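Local coordinates for protein putative type 11 methyltransferase (Sulfolobus solfataricus, PDB 3I9F) that is a putative S-adenosylmethionine-dependent methyltransferase that binds zinc ions in the crystal, at residues 21-26 with 30-35. Sequence-based numbering, arbitrary orientation.
Sequences IVDYGC and FYCKYL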
ATOM      1  N   ILE B  21       4.746   3.748  11.219  1.00 38.57           N
ATOM      2  CA  ILE B  21       4.438   2.622  12.071  1.00 38.45           C
ATOM      3  C   ILE B  21       3.781   1.500  11.258  1.00 36.87           C
ATOM      4  O   ILE B  21       3.016   1.761  10.331  1.00 36.91           O
ATOM      5  CB  ILE B  21       3.415   3.022  13.168  1.00 39.15           C
ATOM      6  CG1 ILE B  21       3.976   4.154  14.041  1.00 41.94           C
ATOM      7  CG2 ILE B  21       3.066   1.832  14.058  1.00 38.13           C
ATOM      8  CD1 ILE B  21       2.924   4.748  15.065  1.00 40.86           C
ATOM      9  N   VAL B  22       4.027   0.256  11.635  1.00 35.35           N
ATOM     10  CA  VAL B  22       3.348  -0.857  11.017  1.00 34.70           C
ATOM     11  C   VAL B  22       2.695  -1.640  12.094  1.00 34.93           C
ATOM     12  O   VAL B  22       3.379  -2.022  12.999  1.00 35.11           O
ATOM     13  CB  VAL B  22       4.338  -1.781  10.281  1.00 35.29           C
ATOM     14  CG1 VAL B  22       3.668  -3.131   9.874  1.00 32.53           C
ATOM     15  CG2 VAL B  22       4.912  -1.086   9.059  1.00 33.55           C
ATOM     16  N   ASP B  23       1.380  -1.861  12.015  1.00 35.67           N
ATOM     17  CA  ASP B  23       0.679  -2.834  12.884  1.00 37.38           C
ATOM     18  C   ASP B  23       0.624  -4.181  12.122  1.00 37.24           C
ATOM     19  O   ASP B  23      -0.182  -4.380  11.191  1.00 36.90           O
ATOM     20  CB  ASP B  23      -0.750  -2.339  13.251  1.00 37.79           C
ATOM     21  CG  ASP B  23      -1.469  -3.214  14.313  1.00 43.60           C
ATOM     22  OD1 ASP B  23      -0.847  -4.082  14.969  1.00 53.55           O
ATOM     23  OD2 ASP B  23      -2.703  -3.038  14.524  1.00 52.90           O
ATOM     24  N   TYR B  24       1.500  -5.089  12.519  1.00 37.75           N
ATOM     25  CA  TYR B  24       1.738  -6.358  11.803  1.00 38.15           C
ATOM     26  C   TYR B  24       0.891  -7.468  12.453  1.00 38.98           C
ATOM     27  O   TYR B  24       1.182  -7.930  13.539  1.00 37.66           O
ATOM     28  CB  TYR B  24       3.234  -6.695  11.869  1.00 37.66           C
ATOM     29  CG  TYR B  24       3.758  -7.512  10.717  1.00 37.62           C
ATOM     30  CD1 TYR B  24       3.022  -8.562  10.151  1.00 35.32           C
ATOM     31  CD2 TYR B  24       5.005  -7.268  10.209  1.00 36.55           C
ATOM     32  CE1 TYR B  24       3.513  -9.281   9.075  1.00 31.81           C
ATOM     33  CE2 TYR B  24       5.501  -8.010   9.159  1.00 36.34           C
ATOM     34  CZ  TYR B  24       4.753  -9.016   8.606  1.00 33.32           C
ATOM     35  OH  TYR B  24       5.279  -9.704   7.558  1.00 34.19           O
ATOM     36  N   GLY B  25      -0.165  -7.879  11.779  1.00 41.52           N
ATOM     37  CA  GLY B  25      -1.119  -8.797  12.350  1.00 44.35           C
ATOM     38  C   GLY B  25      -2.115  -7.968  13.127  1.00 46.83           C
ATOM     39  O   GLY B  25      -2.182  -8.035  14.329  1.00 47.16           O
ATOM     40  N   CYS B  26      -2.864  -7.145  12.413  1.00 50.57           N
ATOM     41  CA  CYS B  26      -3.689  -6.114  13.048  1.00 53.64           C
ATOM     42  C   CYS B  26      -5.028  -6.658  13.472  1.00 55.21           C
ATOM     43  O   CYS B  26      -5.631  -6.108  14.373  1.00 55.01           O
ATOM     44  CB  CYS B  26      -3.863  -4.862  12.153  1.00 54.10           C
ATOM     45  SG  CYS B  26      -4.629  -5.113  10.522  1.00 57.04           S
ATOM     46  N   PHE B  30      -7.866  -3.303  17.118  1.00 61.32           N
ATOM     47  CA  PHE B  30      -7.924  -2.712  18.416  1.00 60.44           C
ATOM     48  C   PHE B  30      -6.910  -1.605  18.560  1.00 60.00           C
ATOM     49  O   PHE B  30      -7.232  -0.529  19.021  1.00 60.64           O
ATOM     50  CB  PHE B  30      -7.692  -3.791  19.472  1.00 60.02           C
ATOM     51  CG  PHE B  30      -7.749  -3.283  20.853  1.00 59.83           C
ATOM     52  CD1 PHE B  30      -8.967  -2.916  21.434  1.00 61.89           C
ATOM     53  CD2 PHE B  30      -6.603  -3.125  21.579  1.00 60.24           C
ATOM     54  CE1 PHE B  30      -9.019  -2.413  22.734  1.00 60.16           C
ATOM     55  CE2 PHE B  30      -6.648  -2.637  22.873  1.00 60.57           C
ATOM     56  CZ  PHE B  30      -7.860  -2.280  23.454  1.00 59.16           C
ATOM     57  N   TYR B  31      -5.689  -1.849  18.136  1.00 59.81           N
ATOM     58  CA  TYR B  31      -4.609  -0.910  18.421  1.00 59.49           C
ATOM     59  C   TYR B  31      -4.559   0.316  17.508  1.00 60.14           C
ATOM     60  O   TYR B  31      -3.846   1.290  17.810  1.00 59.95           O
ATOM     61  CB  TYR B  31      -3.263  -1.637  18.379  1.00 58.88           C
ATOM     62  CG  TYR B  31      -2.950  -2.285  19.676  1.00 55.88           C
ATOM     63  CD1 TYR B  31      -2.262  -1.606  20.649  1.00 52.15           C
ATOM     64  CD2 TYR B  31      -3.365  -3.570  19.936  1.00 53.49           C
ATOM     65  CE1 TYR B  31      -1.987  -2.186  21.837  1.00 52.44           C
ATOM     66  CE2 TYR B  31      -3.094  -4.161  21.131  1.00 53.03           C
ATOM     67  CZ  TYR B  31      -2.401  -3.464  22.083  1.00 53.06           C
ATOM     68  OH  TYR B  31      -2.127  -4.054  23.297  1.00 52.81           O
ATOM     69  N   CYS B  32      -5.295   0.270  16.405  1.00 60.68           N
ATOM     70  CA  CYS B  32      -5.237   1.329  15.403  1.00 62.03           C
ATOM     71  C   CYS B  32      -5.525   2.755  15.902  1.00 61.77           C
ATOM     72  O   CYS B  32      -4.773   3.669  15.577  1.00 61.54           O
ATOM     73  CB  CYS B  32      -6.138   0.967  14.225  1.00 62.22           C
ATOM     74  SG  CYS B  32      -5.307  -0.249  13.146  1.00 68.28           S
ATOM     75  N   LYS B  33      -6.571   2.955  16.710  1.00 61.87           N
ATOM     76  CA  LYS B  33      -6.879   4.309  17.186  1.00 61.65           C
ATOM     77  C   LYS B  33      -5.790   4.828  18.087  1.00 60.36           C
ATOM     78  O   LYS B  33      -5.465   6.010  18.062  1.00 60.19           O
ATOM     79  CB  LYS B  33      -8.259   4.392  17.850  1.00 62.84           C
ATOM     80  CG  LYS B  33      -8.379   4.007  19.340  1.00 65.41           C
ATOM     81  CD  LYS B  33      -9.883   3.778  19.699  1.00 68.67           C
ATOM     82  CE  LYS B  33     -10.221   4.164  21.138  1.00 70.90           C
ATOM     83  NZ  LYS B  33      -9.692   5.537  21.477  1.00 71.73           N
ATOM     84  N   TYR B  34      -5.169   3.938  18.840  1.00 59.08           N
ATOM     85  CA  TYR B  34      -4.082   4.367  19.695  1.00 58.14           C
ATOM     86  C   TYR B  34      -2.855   4.696  18.864  1.00 56.78           C
ATOM     87  O   TYR B  34      -2.190   5.673  19.131  1.00 57.55           O
ATOM     88  CB  TYR B  34      -3.807   3.333  20.780  1.00 58.59           C
ATOM     89  CG  TYR B  34      -5.033   3.055  21.640  1.00 59.51           C
ATOM     90  CD1 TYR B  34      -5.316   3.839  22.771  1.00 60.56           C
ATOM     91  CD2 TYR B  34      -5.933   2.044  21.307  1.00 60.03           C
ATOM     92  CE1 TYR B  34      -6.455   3.612  23.548  1.00 59.21           C
ATOM     93  CE2 TYR B  34      -7.073   1.818  22.077  1.00 60.60           C
ATOM     94  CZ  TYR B  34      -7.324   2.608  23.195  1.00 59.69           C
ATOM     95  OH  TYR B  34      -8.436   2.364  23.962  1.00 61.27           O
ATOM     96  N   LEU B  35      -2.582   3.929  17.818  1.00 55.65           N
ATOM     97  CA  LEU B  35      -1.417   4.190  16.938  1.00 54.53           C
ATOM     98  C   LEU B  35      -1.593   5.398  16.008  1.00 54.35           C
ATOM     99  O   LEU B  35      -0.620   6.018  15.585  1.00 53.47           O
ATOM    100  CB  LEU B  35      -1.095   2.952  16.075  1.00 53.84           C
ATOM    101  CG  LEU B  35      -0.685   1.708  16.848  1.00 51.91           C
ATOM    102  CD1 LEU B  35      -0.581   0.535  15.923  1.00 48.22           C
ATOM    103  CD2 LEU B  35       0.628   1.945  17.589  1.00 49.77           C
TER
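Leu35 reaches from the helix to strand 19-24 and meets both Ile21 and Asp23 through its two methyl groups. CD1 of Leu35 lies 3.9 Å from CB of Asp23, the two side chains crossing at about a right angle, while CD2 of Leu35 approaches CG2 of Ile21 more loosely at 4.3 Å. Ile21 also reaches the helix backbone: with CG1 beside the backbone N (chi1 -60°) and an extended chi2, its CD1 comes within 3.8 Å of the carbonyl O of Leu35. Phe14 of helix 10-14 touches both aliphatic side chains.

Strand 19-24, helix 32-36 and the adjacent parallel strand 39-45 form the first beta-alpha-beta unit of the Rossmann-like methyltransferase fold; the loop from strand to helix carries the glycine-rich segment (motif I) that in relatives borders the S-adenosylmethionine pocket.

The Asp23 carboxylate makes only van der Waals approaches here, and no hydrogen bond spans the two segments. With CG anti to the backbone N (chi1 -172°), it brings its OD2 to 4.1 Å from CB of Tyr31 and equally far from SG of Cys32. The Tyr31 ring turns off to hydrogen-bond through its OH with Tyr9 and Glu4.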